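Local coordinates for G protein alpha subunit (Entamoeba histolytica, PDB 4FID) that binds guanine nucleotides as the alpha subunit of a heterotrimeric G protein and probably relays signals from membrane receptors as a GTPase switch, at residues G17-A22 with T146-I151; K23-L28 with Y154-K159; A188-S193 with Q272-K277; K218-N223 with A229-F234. All blocks are in the same frame, centred on the assembly; numbering follows the deposited sequence.

Contact 1: residues G17-A22 with T146-I151; sequences GKSTIA and TKTTGI. With GDP (guanosine-5'-diphosphate), chain C.
S19 and T148 meet at the phosphates of GDP. The methyl CG2 of T148 lies 3.6 Å from S19 OG, and this is the nearest approach of the two segments. T148 OG1 sits between its backbone N and carbonyl carbon (chi1 78°), while CG2 lies beside the N and touches the serine. The tight part is the nucleotide side. The amide N of S19 gives a hydrogen bond to GDP O3B (3.0 Å), and T20 OG1 gives one to GDP O1A (2.9 Å). K18 bends at chi3 and chi4 around the beta phosphate; its NZ bonds weakly to O3B and forms a salt bridge with D167. G17 is the N-cap residue, and the amides at the start of the helix face the phosphates, as in a P-loop. The loop side is looser. T148 OG1 stays 3.8 Å from GDP O1B, and the side chain of K147 is exposed and poorly ordered. S19 and T148 are both predicted magnesium ligands; here, with GDP bound, S19 OG and T148 OG1 are 4.8 Å apart. Helix 18-28 starts at the phosphates, and the loop 146-151 runs past it from helix 138-143 into edge strand 152-157.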
loop_
_atom_site.group_PDB
_atom_site.type_symbol
_atom_site.label_atom_id
_atom_site.label_comp_id
_atom_site.label_asym_id
_atom_site.label_seq_id
_atom_site.Cartn_x
_atom_site.Cartn_y
_atom_site.Cartn_z
ATOM N N GLY A 17 1.080 -1.096 1.986
ATOM C CA GLY A 17 1.444 0.023 1.142
ATOM C C GLY A 17 2.667 0.791 1.627
ATOM O O GLY A 17 2.892 1.920 1.195
ATOM N N LYS A 18 3.478 0.203 2.504
ATOM C CA LYS A 18 4.627 0.948 3.037
ATOM C C LYS A 18 5.685 1.202 1.971
ATOM O O LYS A 18 6.398 2.220 2.005
ATOM C CB LYS A 18 5.207 0.263 4.280
ATOM C CG LYS A 18 6.525 -0.431 4.110
ATOM C CD LYS A 18 6.855 -1.269 5.371
ATOM C CE LYS A 18 7.245 -2.699 5.010
ATOM N NZ LYS A 18 7.889 -2.757 3.651
ATOM N N SER A 19 5.769 0.291 1.006
ATOM C CA SER A 19 6.703 0.438 -0.116
ATOM C C SER A 19 6.239 1.552 -1.061
ATOM O O SER A 19 7.046 2.271 -1.635
ATOM C CB SER A 19 6.890 -0.901 -0.843
ATOM O OG SER A 19 6.719 -0.774 -2.245
ATOM N N THR A 20 4.929 1.717 -1.187
ATOM C CA THR A 20 4.390 2.822 -1.960
ATOM C C THR A 20 4.677 4.167 -1.290
ATOM O O THR A 20 4.970 5.163 -1.947
ATOM C CB THR A 20 2.892 2.693 -2.104
ATOM O OG1 THR A 20 2.576 1.425 -2.703
ATOM C CG2 THR A 20 2.362 3.857 -2.963
ATOM N N ILE A 21 4.593 4.197 0.031
ATOM C CA ILE A 21 4.962 5.405 0.740
ATOM C C ILE A 21 6.429 5.782 0.458
ATOM O O ILE A 21 6.743 6.948 0.257
ATOM C CB ILE A 21 4.776 5.217 2.246
ATOM C CG1 ILE A 21 3.327 4.827 2.563
ATOM C CG2 ILE A 21 5.244 6.462 2.991
ATOM C CD1 ILE A 21 2.349 5.946 2.393
ATOM N N ALA A 22 7.319 4.791 0.462
ATOM C CA ALA A 22 8.744 5.030 0.260
ATOM C C ALA A 22 9.082 5.544 -1.144
ATOM O O ALA A 22 9.943 6.414 -1.307
ATOM C CB ALA A 22 9.538 3.772 0.571
ATOM N N THR A 146 4.806 -4.448 -6.412
ATOM C CA THR A 146 6.105 -5.125 -6.364
ATOM C C THR A 146 6.367 -5.710 -4.983
ATOM O O THR A 146 5.865 -5.201 -3.979
ATOM C CB THR A 146 7.296 -4.203 -6.739
ATOM O OG1 THR A 146 7.229 -2.994 -5.975
ATOM C CG2 THR A 146 7.288 -3.879 -8.220
ATOM N N LYS A 147 7.153 -6.784 -4.947
ATOM C CA LYS A 147 7.583 -7.388 -3.691
ATOM C C LYS A 147 8.941 -6.843 -3.277
ATOM O O LYS A 147 9.958 -7.219 -3.854
ATOM C CB LYS A 147 7.701 -8.902 -3.847
ATOM C CG LYS A 147 6.415 -9.607 -4.199
ATOM C CD LYS A 147 6.679 -11.079 -4.464
ATOM C CE LYS A 147 5.427 -11.798 -4.934
ATOM N NZ LYS A 147 5.736 -13.177 -5.400
ATOM N N THR A 148 8.974 -5.960 -2.282
ATOM C CA THR A 148 10.261 -5.473 -1.797
ATOM C C THR A 148 10.817 -6.396 -0.711
ATOM O O THR A 148 10.555 -6.200 0.477
ATOM C CB THR A 148 10.224 -3.980 -1.320
ATOM O OG1 THR A 148 9.637 -3.875 -0.016
ATOM C CG2 THR A 148 9.462 -3.103 -2.315
ATOM N N THR A 149 11.555 -7.424 -1.129
ATOM C CA THR A 149 12.311 -8.224 -0.174
ATOM C C THR A 149 13.257 -7.224 0.453
ATOM O O THR A 149 13.907 -6.443 -0.245
ATOM C CB THR A 149 13.053 -9.405 -0.818
ATOM O OG1 THR A 149 14.046 -8.918 -1.730
ATOM C CG2 THR A 149 12.065 -10.306 -1.557
ATOM N N GLY A 150 13.317 -7.247 1.774
ATOM C CA GLY A 150 13.407 -6.000 2.502
ATOM C C GLY A 150 14.661 -5.437 3.112
ATOM O O GLY A 150 15.042 -5.793 4.224
ATOM N N ILE A 151 15.278 -4.515 2.392
ATOM C CA ILE A 151 16.094 -3.508 3.047
ATOM C C ILE A 151 16.468 -2.409 2.063
ATOM O O ILE A 151 17.390 -2.543 1.279
ATOM C CB ILE A 151 17.310 -4.100 3.801
ATOM C CG1 ILE A 151 17.776 -3.114 4.867
ATOM C CG2 ILE A 151 18.442 -4.504 2.849
ATOM C CD1 ILE A 151 16.688 -2.747 5.827
HETATM P PB GDP C . 4.693 -3.468 0.930
HETATM O O1B GDP C . 5.871 -3.599 -0.003
HETATM O O2B GDP C . 4.389 -4.820 1.532
HETATM O O3B GDP C . 5.082 -2.498 2.017
HETATM O O3A GDP C . 3.353 -2.940 0.170
HETATM P PA GDP C . 3.335 -2.263 -1.311
HETATM O O1A GDP C . 3.821 -0.829 -1.275
HETATM O O2A GDP C . 4.154 -3.071 -2.302
HETATM O "O5'" GDP C . 1.776 -2.336 -1.746
HETATM C "C5'" GDP C . 1.396 -3.024 -2.942
HETATM C "C4'" GDP C . 0.170 -2.398 -3.623
HETATM O "O4'" GDP C . -0.610 -1.595 -2.727
HETATM C "C3'" GDP C . 0.545 -1.513 -4.813
HETATM O "O3'" GDP C . -0.137 -1.977 -5.996
HETATM C "C2'" GDP C . 0.100 -0.113 -4.416
HETATM O "O2'" GDP C . -0.332 0.650 -5.558
HETATM C "C1'" GDP C . -1.005 -0.391 -3.393
HETATM N N9 GDP C . -1.225 0.738 -2.442
HETATM C C8 GDP C . -0.416 1.164 -1.446
HETATM N N7 GDP C . -0.961 2.223 -0.787
HETATM C C5 GDP C . -2.148 2.491 -1.362
HETATM C C6 GDP C . -3.244 3.477 -1.177
HETATM O O6 GDP C . -3.190 4.344 -0.286
HETATM N N1 GDP C . -4.299 3.422 -1.997
HETATM C C2 GDP C . -4.401 2.492 -2.968
HETATM N N2 GDP C . -5.505 2.489 -3.748
HETATM N N3 GDP C . -3.445 1.556 -3.199
HETATM C C4 GDP C . -2.319 1.509 -2.444
#

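Contact 2: residues K23-L28 with Y154-K159; sequences KQLKIL and YDFVVK
K26 lies over one face of the Y154 ring, and the two side chains cross at about a right angle. Along K26, CB comes first, 4.0 Å from Y154 CE1. K26 CG is anti to the backbone N (chi1 -151°), which carries the chain over the Y154 ring, 4.1 Å above its plane and offset toward the rim. The chain is extended beyond CG. K26 CD stands over the ring centre, about 4.3 Å above the plane of Y154, and CE and NZ then recede. K26 NZ ends 5.8 Å from the centroid of the Y154 ring, 27° off the normal. This is at most a weak cation-pi attraction. NZ also has a long, weak ion pair with E37.

The ring of Y154 points its hydroxyl at the helix backbone. Y154 OH passes 3.6 Å from K23 N, but its hydrogen-bond partner is the carbonyl of A22. The tyrosine therefore grips the helix by its ring face and by its polar end. A purely apolar touch lies farther along the strand. L25 CD1 meets F156 CZ at 4.4 Å and approaches that ring obliquely.

Segment 23-28 and strand 154-157 make an angle of 47°, with axes 8.4 Å apart at their closest. The helix after the P-loop thus packs on the antiparallel edge of the Ras-like sheet. Strand 152-157 is an outermost strand, paired with strand 162-167, where the F156 and F163 rings meet with nearly parallel planes. Helix 312-332 packs beside helix 18-28, with F319 against L25, and helix 138-143 places I142 against K23 and Q24.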
loop_
_atom_site.group_PDB
_atom_site.type_symbol
_atom_site.label_atom_id
_atom_site.label_comp_id
_atom_site.label_asym_id
_atom_site.label_seq_id
_atom_site.Cartn_x
_atom_site.Cartn_y
_atom_site.Cartn_z
ATOM N N LYS A 23 8.426 4.999 -2.158
ATOM C CA LYS A 23 8.605 5.508 -3.514
ATOM C C LYS A 23 8.053 6.930 -3.620
ATOM O O LYS A 23 8.608 7.789 -4.297
ATOM C CB LYS A 23 7.911 4.600 -4.530
ATOM C CG LYS A 23 8.723 3.398 -4.932
ATOM C CD LYS A 23 7.878 2.410 -5.691
ATOM C CE LYS A 23 8.592 1.072 -5.813
ATOM N NZ LYS A 23 7.617 -0.057 -5.872
ATOM N N GLN A 24 6.962 7.170 -2.921
ATOM C CA GLN A 24 6.306 8.458 -2.963
ATOM C C GLN A 24 7.189 9.556 -2.385
ATOM O O GLN A 24 7.171 10.689 -2.862
ATOM C CB GLN A 24 4.975 8.385 -2.212
ATOM C CG GLN A 24 4.034 9.502 -2.541
ATOM C CD GLN A 24 3.533 9.452 -3.966
ATOM O OE1 GLN A 24 2.514 8.819 -4.260
ATOM N NE2 GLN A 24 4.235 10.143 -4.865
ATOM N N LEU A 25 7.971 9.220 -1.363
ATOM C CA LEU A 25 8.844 10.203 -0.718
ATOM C C LEU A 25 10.083 10.421 -1.556
ATOM O O LEU A 25 10.637 11.523 -1.569
ATOM C CB LEU A 25 9.247 9.750 0.692
ATOM C CG LEU A 25 8.124 9.684 1.731
ATOM C CD1 LEU A 25 8.588 8.966 2.987
ATOM C CD2 LEU A 25 7.623 11.082 2.050
ATOM N N LYS A 26 10.534 9.371 -2.245
ATOM C CA LYS A 26 11.637 9.555 -3.183
ATOM C C LYS A 26 11.195 10.467 -4.328
ATOM O O LYS A 26 11.978 11.315 -4.762
ATOM C CB LYS A 26 12.194 8.234 -3.722
ATOM C CG LYS A 26 13.670 8.317 -4.092
ATOM C CD LYS A 26 14.149 7.123 -4.926
ATOM C CE LYS A 26 15.638 7.272 -5.308
ATOM N NZ LYS A 26 16.122 6.330 -6.358
ATOM N N ILE A 27 9.954 10.307 -4.805
ATOM C CA ILE A 27 9.450 11.186 -5.863
ATOM C C ILE A 27 9.347 12.628 -5.355
ATOM O O ILE A 27 9.763 13.564 -6.030
ATOM C CB ILE A 27 8.045 10.796 -6.435
ATOM C CG1 ILE A 27 8.004 9.393 -7.053
ATOM C CG2 ILE A 27 7.657 11.785 -7.492
ATOM C CD1 ILE A 27 9.117 9.152 -7.981
ATOM N N LEU A 28 8.788 12.796 -4.159
ATOM C CA LEU A 28 8.479 14.127 -3.634
ATOM C C LEU A 28 9.691 14.882 -3.124
ATOM O O LEU A 28 9.746 16.099 -3.224
ATOM C CB LEU A 28 7.455 14.040 -2.499
ATOM C CG LEU A 28 6.063 13.534 -2.870
ATOM C CD1 LEU A 28 5.228 13.206 -1.623
ATOM C CD2 LEU A 28 5.378 14.557 -3.740
ATOM N N TYR A 154 17.369 5.262 1.614
ATOM C CA TYR A 154 17.748 6.452 0.853
ATOM C C TYR A 154 17.574 7.761 1.594
ATOM O O TYR A 154 16.990 7.815 2.675
ATOM C CB TYR A 154 17.129 6.537 -0.548
ATOM C CG TYR A 154 15.724 6.015 -0.703
ATOM C CD1 TYR A 154 14.627 6.756 -0.284
ATOM C CD2 TYR A 154 15.492 4.795 -1.334
ATOM C CE1 TYR A 154 13.343 6.275 -0.460
ATOM C CE2 TYR A 154 14.220 4.309 -1.513
ATOM C CZ TYR A 154 13.153 5.046 -1.077
ATOM O OH TYR A 154 11.895 4.533 -1.267
ATOM N N ASP A 155 18.122 8.811 0.996
ATOM C CA ASP A 155 18.094 10.132 1.584
ATOM C C ASP A 155 17.212 11.047 0.756
ATOM O O ASP A 155 17.174 10.943 -0.469
ATOM C CB ASP A 155 19.511 10.696 1.655
ATOM C CG ASP A 155 20.477 9.738 2.305
ATOM O OD1 ASP A 155 20.471 9.609 3.552
ATOM O OD2 ASP A 155 21.229 9.088 1.563
ATOM N N PHE A 156 16.482 11.914 1.447
ATOM C CA PHE A 156 15.821 13.044 0.819
ATOM C C PHE A 156 16.058 14.301 1.664
ATOM O O PHE A 156 16.791 14.265 2.657
ATOM C CB PHE A 156 14.329 12.771 0.604
ATOM C CG PHE A 156 13.640 12.174 1.791
ATOM C CD1 PHE A 156 13.761 10.827 2.073
ATOM C CD2 PHE A 156 12.853 12.957 2.619
ATOM C CE1 PHE A 156 13.121 10.275 3.179
ATOM C CE2 PHE A 156 12.208 12.409 3.720
ATOM C CZ PHE A 156 12.342 11.070 3.999
ATOM N N VAL A 157 15.466 15.413 1.237
ATOM C CA VAL A 157 15.506 16.665 1.983
ATOM C C VAL A 157 14.076 17.171 2.041
ATOM O O VAL A 157 13.322 16.994 1.094
ATOM C CB VAL A 157 16.391 17.730 1.284
ATOM C CG1 VAL A 157 16.052 19.123 1.785
ATOM C CG2 VAL A 157 17.873 17.441 1.495
ATOM N N VAL A 158 13.681 17.767 3.156
ATOM C CA VAL A 158 12.381 18.423 3.215
ATOM C C VAL A 158 12.492 19.783 3.908
ATOM O O VAL A 158 12.874 19.871 5.079
ATOM C CB VAL A 158 11.268 17.520 3.830
ATOM C CG1 VAL A 158 11.764 16.790 5.056
ATOM C CG2 VAL A 158 10.012 18.331 4.147
ATOM N N LYS A 159 12.182 20.837 3.153
ATOM C CA LYS A 159 12.306 22.206 3.634
ATOM C C LYS A 159 13.709 22.447 4.196
ATOM O O LYS A 159 13.877 23.014 5.278
ATOM C CB LYS A 159 11.223 22.507 4.673
ATOM C CG LYS A 159 11.057 23.985 5.009
ATOM C CD LYS A 159 9.829 24.228 5.888
ATOM C CE LYS A 159 9.828 25.640 6.478
ATOM N NZ LYS A 159 9.880 26.685 5.423
#

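Contact 3: residues A188-S193 with Q272-K277; sequences AIFVTS and QLFTGK
F274 reaches from the end of helix 263-275 to two side chains of strand 187-193, F190 and T192. The aromatic contact comes first. F190 CE2 and F274 CE2 are 3.8 Å apart. F274 CE2 stands at the edge of the F190 ring, near its plane, while F190 CE2 approaches the F274 ring obliquely. The two side chains cross at about a right angle. F190 has CG anti to its backbone N (chi1 180°), which extends the ring from the sheet toward the helix.

The second kind is van der Waals contact between a threonine and an aromatic ring. T192 and F274 come from opposite directions. Both branches of the threonine touch the far end of the ring: T192 OG1 is 3.5 Å from F274 CZ, and T192 CG2 is 3.8 Å from the same atom. OG1 lies oblique to the ring.

Backbone polarity is handled around the contact rather than through it. The carbonyl of F274 accepts a hydrogen bond from K218 NZ on helix 209-222. That helix also supplies F217, whose ring meets F190, and I214, which touches F274. G276, the first residue after the helix, has a positive phi.

All three touching residues are buried. Helices 209-222 and 263-275 pack here on one face of the sheet of the Ras-like domain. The chemistry is largely apolar packing, with the T192 hydroxyl resting on the F274 ring without a hydrogen bond to it. The join relies on shape and on the burial of two phenyl rings, and the two segments contribute no charged or directional polar bond to it.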
loop_
_atom_site.group_PDB
_atom_site.type_symbol
_atom_site.label_atom_id
_atom_site.label_comp_id
_atom_site.label_asym_id
_atom_site.label_seq_id
_atom_site.Cartn_x
_atom_site.Cartn_y
_atom_site.Cartn_z
ATOM N N ALA A 188 10.054 5.946 14.100
ATOM C CA ALA A 188 9.606 4.702 13.517
ATOM C C ALA A 188 8.184 4.907 12.998
ATOM O O ALA A 188 7.308 5.279 13.744
ATOM C CB ALA A 188 9.651 3.599 14.560
ATOM N N ILE A 189 7.966 4.705 11.709
ATOM C CA ILE A 189 6.632 4.845 11.156
ATOM C C ILE A 189 6.023 3.470 10.843
ATOM O O ILE A 189 6.541 2.727 10.010
ATOM C CB ILE A 189 6.662 5.709 9.886
ATOM C CG1 ILE A 189 7.241 7.094 10.206
ATOM C CG2 ILE A 189 5.264 5.827 9.274
ATOM C CD1 ILE A 189 7.109 8.108 9.066
ATOM N N PHE A 190 4.931 3.127 11.521
ATOM C CA PHE A 190 4.254 1.861 11.259
ATOM C C PHE A 190 3.093 2.073 10.287
ATOM O O PHE A 190 2.189 2.861 10.552
ATOM C CB PHE A 190 3.750 1.212 12.562
ATOM C CG PHE A 190 3.036 -0.100 12.356
ATOM C CD1 PHE A 190 3.751 -1.267 12.100
ATOM C CD2 PHE A 190 1.650 -0.171 12.423
ATOM C CE1 PHE A 190 3.102 -2.489 11.910
ATOM C CE2 PHE A 190 0.984 -1.389 12.225
ATOM C CZ PHE A 190 1.717 -2.550 11.978
ATOM N N VAL A 191 3.134 1.366 9.161
ATOM C CA VAL A 191 2.093 1.457 8.163
ATOM C C VAL A 191 1.199 0.240 8.223
ATOM O O VAL A 191 1.680 -0.904 8.342
ATOM C CB VAL A 191 2.677 1.524 6.743
ATOM C CG1 VAL A 191 1.577 1.951 5.725
ATOM C CG2 VAL A 191 3.863 2.454 6.700
ATOM N N THR A 192 -0.106 0.485 8.126
ATOM C CA THR A 192 -1.068 -0.600 8.075
ATOM C C THR A 192 -2.217 -0.276 7.107
ATOM O O THR A 192 -2.592 0.881 6.900
ATOM C CB THR A 192 -1.598 -0.976 9.490
ATOM O OG1 THR A 192 -2.329 -2.216 9.430
ATOM C CG2 THR A 192 -2.502 0.136 10.052
ATOM N N SER A 193 -2.748 -1.317 6.492
ATOM C CA SER A 193 -3.810 -1.181 5.529
ATOM C C SER A 193 -5.127 -1.220 6.268
ATOM O O SER A 193 -5.403 -2.162 7.003
ATOM C CB SER A 193 -3.743 -2.347 4.544
ATOM O OG SER A 193 -4.710 -2.209 3.520
ATOM N N GLN A 272 -8.051 2.417 17.345
ATOM C CA GLN A 272 -8.066 2.175 18.775
ATOM C C GLN A 272 -7.760 0.726 19.119
ATOM O O GLN A 272 -7.287 0.455 20.217
ATOM C CB GLN A 272 -9.385 2.633 19.393
ATOM C CG GLN A 272 -9.534 4.130 19.393
ATOM C CD GLN A 272 -10.960 4.587 19.625
ATOM O OE1 GLN A 272 -11.881 3.773 19.637
ATOM N NE2 GLN A 272 -11.144 5.878 19.834
ATOM N N LEU A 273 -8.000 -0.203 18.186
ATOM C CA LEU A 273 -7.590 -1.607 18.401
ATOM C C LEU A 273 -6.080 -1.800 18.411
ATOM O O LEU A 273 -5.592 -2.685 19.079
ATOM C CB LEU A 273 -8.195 -2.546 17.362
ATOM C CG LEU A 273 -9.718 -2.677 17.349
ATOM C CD1 LEU A 273 -10.143 -3.589 16.217
ATOM C CD2 LEU A 273 -10.222 -3.184 18.683
ATOM N N PHE A 274 -5.347 -0.989 17.648
ATOM C CA PHE A 274 -3.883 -0.986 17.672
ATOM C C PHE A 274 -3.311 -0.306 18.917
ATOM O O PHE A 274 -2.282 -0.720 19.433
ATOM C CB PHE A 274 -3.316 -0.242 16.453
ATOM C CG PHE A 274 -3.418 -0.994 15.164
ATOM C CD1 PHE A 274 -4.590 -0.968 14.420
ATOM C CD2 PHE A 274 -2.327 -1.708 14.674
ATOM C CE1 PHE A 274 -4.677 -1.669 13.222
ATOM C CE2 PHE A 274 -2.409 -2.412 13.467
ATOM C CZ PHE A 274 -3.563 -2.389 12.742
ATOM N N THR A 275 -3.951 0.757 19.384
ATOM C CA THR A 275 -3.318 1.602 20.392
ATOM C C THR A 275 -3.757 1.396 21.862
ATOM O O THR A 275 -3.092 1.884 22.776
ATOM C CB THR A 275 -3.340 3.118 19.981
ATOM O OG1 THR A 275 -4.685 3.589 19.878
ATOM C CG2 THR A 275 -2.668 3.296 18.654
ATOM N N GLY A 276 -4.849 0.671 22.089
ATOM C CA GLY A 276 -5.296 0.369 23.442
ATOM C C GLY A 276 -5.290 1.574 24.376
ATOM O O GLY A 276 -5.880 2.611 24.071
ATOM N N LYS A 277 -4.606 1.443 25.511
ATOM C CA LYS A 277 -4.536 2.509 26.520
ATOM C C LYS A 277 -3.458 3.574 26.277
ATOM O O LYS A 277 -3.349 4.522 27.055
ATOM C CB LYS A 277 -4.283 1.919 27.915
ATOM C CG LYS A 277 -5.176 0.772 28.307
ATOM C CD LYS A 277 -5.188 0.587 29.818
ATOM C CE LYS A 277 -5.892 1.753 30.517
ATOM N NZ LYS A 277 -5.880 1.645 32.009
#

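Contact 4: residues K218-N223 with A229-F234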
loop_
_atom_site.group_PDB
_atom_site.type_symbol
_atom_site.label_atom_id
_atom_site.label_comp_id
_atom_site.label_asym_id
_atom_site.label_seq_id
_atom_site.Cartn_x
_atom_site.Cartn_y
_atom_site.Cartn_z
ATOM N N LYS A 218 2.408 -3.932 18.313
ATOM C CA LYS A 218 2.692 -4.141 19.745
ATOM C C LYS A 218 4.172 -4.488 20.004
ATOM O O LYS A 218 4.738 -4.134 21.046
ATOM C CB LYS A 218 1.780 -5.218 20.355
ATOM C CG LYS A 218 0.298 -4.831 20.510
ATOM C CD LYS A 218 0.101 -3.527 21.283
ATOM C CE LYS A 218 -1.386 -3.182 21.471
ATOM N NZ LYS A 218 -1.578 -1.899 22.248
ATOM N N ASP A 219 4.803 -5.170 19.056
ATOM C CA ASP A 219 6.249 -5.355 19.123
ATOM C C ASP A 219 6.972 -4.024 19.126
ATOM O O ASP A 219 7.742 -3.735 20.049
ATOM C CB ASP A 219 6.751 -6.188 17.960
ATOM C CG ASP A 219 6.405 -7.638 18.119
ATOM O OD1 ASP A 219 6.489 -8.384 17.111
ATOM O OD2 ASP A 219 6.045 -8.020 19.261
ATOM N N ILE A 220 6.723 -3.217 18.092
ATOM C CA ILE A 220 7.389 -1.923 17.949
ATOM C C ILE A 220 7.283 -1.138 19.259
ATOM O O ILE A 220 8.270 -0.631 19.785
ATOM C CB ILE A 220 6.789 -1.132 16.768
ATOM C CG1 ILE A 220 7.190 -1.772 15.447
ATOM C CG2 ILE A 220 7.221 0.315 16.783
ATOM C CD1 ILE A 220 6.363 -1.264 14.255
HETATM N N MSE A 221 6.078 -1.082 19.811
HETATM C CA MSE A 221 5.831 -0.341 21.046
HETATM C C MSE A 221 6.672 -0.789 22.243
HETATM O O MSE A 221 6.886 -0.022 23.179
HETATM C CB MSE A 221 4.350 -0.421 21.400
HETATM C CG MSE A 221 3.478 0.344 20.426
HETATM SE SE MSE A 221 4.152 2.168 20.223
HETATM C CE MSE A 221 4.176 2.674 22.119
ATOM N N THR A 222 7.138 -2.029 22.232
ATOM C CA THR A 222 7.926 -2.502 23.357
ATOM C C THR A 222 9.375 -2.847 22.991
ATOM O O THR A 222 10.167 -3.190 23.864
ATOM C CB THR A 222 7.248 -3.697 24.078
ATOM O OG1 THR A 222 6.968 -4.743 23.138
ATOM C CG2 THR A 222 5.954 -3.255 24.750
ATOM N N ASN A 223 9.719 -2.743 21.711
ATOM C CA ASN A 223 11.065 -3.068 21.255
ATOM C C ASN A 223 12.103 -2.148 21.892
ATOM O O ASN A 223 12.015 -0.926 21.750
ATOM C CB ASN A 223 11.133 -2.961 19.736
ATOM C CG ASN A 223 12.415 -3.526 19.161
ATOM O OD1 ASN A 223 13.526 -3.176 19.589
ATOM N ND2 ASN A 223 12.268 -4.414 18.182
ATOM N N ALA A 229 12.677 6.510 19.907
ATOM C CA ALA A 229 12.055 6.838 18.620
ATOM C C ALA A 229 10.588 7.225 18.744
ATOM O O ALA A 229 9.816 6.553 19.427
ATOM C CB ALA A 229 12.240 5.713 17.602
ATOM N N VAL A 230 10.223 8.324 18.087
ATOM C CA VAL A 230 8.824 8.731 17.948
ATOM C C VAL A 230 8.062 7.657 17.192
ATOM O O VAL A 230 8.549 7.120 16.199
ATOM C CB VAL A 230 8.679 10.063 17.165
ATOM C CG1 VAL A 230 7.298 10.652 17.374
ATOM C CG2 VAL A 230 9.707 11.048 17.620
ATOM N N LYS A 231 6.855 7.357 17.646
ATOM C CA LYS A 231 6.050 6.331 17.003
ATOM C C LYS A 231 4.861 6.947 16.270
ATOM O O LYS A 231 3.989 7.583 16.884
ATOM C CB LYS A 231 5.562 5.332 18.049
ATOM C CG LYS A 231 6.626 4.886 19.053
ATOM C CD LYS A 231 7.758 4.121 18.378
ATOM C CE LYS A 231 8.504 3.298 19.403
ATOM N NZ LYS A 231 8.884 4.101 20.591
ATOM N N LEU A 232 4.824 6.743 14.961
ATOM C CA LEU A 232 3.742 7.227 14.118
ATOM C C LEU A 232 3.056 6.039 13.490
ATOM O O LEU A 232 3.700 5.028 13.208
ATOM C CB LEU A 232 4.298 8.104 12.986
ATOM C CG LEU A 232 4.492 9.598 13.261
ATOM C CD1 LEU A 232 5.334 9.799 14.523
ATOM C CD2 LEU A 232 5.101 10.331 12.049
ATOM N N ILE A 233 1.760 6.156 13.234
ATOM C CA ILE A 233 1.055 5.113 12.512
ATOM C C ILE A 233 0.390 5.719 11.307
ATOM O O ILE A 233 -0.356 6.683 11.443
ATOM C CB ILE A 233 -0.033 4.452 13.365
ATOM C CG1 ILE A 233 0.585 3.705 14.527
ATOM C CG2 ILE A 233 -0.836 3.455 12.536
ATOM C CD1 ILE A 233 -0.445 2.964 15.324
ATOM N N PHE A 234 0.645 5.157 10.130
ATOM C CA PHE A 234 -0.083 5.580 8.941
ATOM C C PHE A 234 -1.152 4.546 8.683
ATOM O O PHE A 234 -0.866 3.393 8.374
ATOM C CB PHE A 234 0.819 5.707 7.700
ATOM C CG PHE A 234 1.749 6.903 7.714
ATOM C CD1 PHE A 234 1.732 7.818 8.759
ATOM C CD2 PHE A 234 2.650 7.101 6.667
ATOM C CE1 PHE A 234 2.603 8.913 8.770
ATOM C CE2 PHE A 234 3.517 8.187 6.658
ATOM C CZ PHE A 234 3.493 9.101 7.721
#
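I220 and M221 pack against the side chain of K231 from the adjoining strand. K218 comes first on the helix. The carbonyl O of K218 accepts a hydrogen bond from T222 OG1 (3.1 Å). I220 follows, with I220 CG2 4.2 Å from K231 CD. These two side chains slide past each other in opposite directions. The carbonyl O of I220 is also 4.0 Å from K231 CE. M221, a selenomethionine, bends at chi2 and chi3 (-52° and -54°). The bends bring M221 SE back to the strand, 3.9 Å from K231 CG. Last comes N223, whose OD1 takes the amide of F225. The lysine is bent too, at chi2 and chi4, and its methylenes serve as the apolar surface. K231 NZ folds back to the residue just before the strand and gives A229 O a hydrogen bond of 2.9 Å, in the carbonyl plane. The carbonyl of L226 is a second acceptor. Two main-chain oxygens thus hold the ammonium, and E300 adds a long, weak ion pair. Helix 209-222 and strand 230-236 form the second half of a beta-alpha-beta crossover from parallel strand 187-193, a standard unit of the Ras-like P-loop NTPase fold.

Overall arrangement
From the N terminus, helix 18-28 enters contacts 1 and 2 in turn. Each closes a long loop of more than 120 residues, about half helical, that returns at 146-151 and then at 154-159. The two loops cross, since their segments alternate along the chain. They join the nucleotide site to an outermost strand of the sheet. Contacts 3 and 4 follow in series. Contact 3 spans from strand 187-193 to helix 263-275, and the short helix-to-strand return of contact 4 lies within that span. These two adjoin through neighbouring strands 187-193 and 230-236. K18 packs on V191, so the phosphate-binding helix also meets strand 187-193.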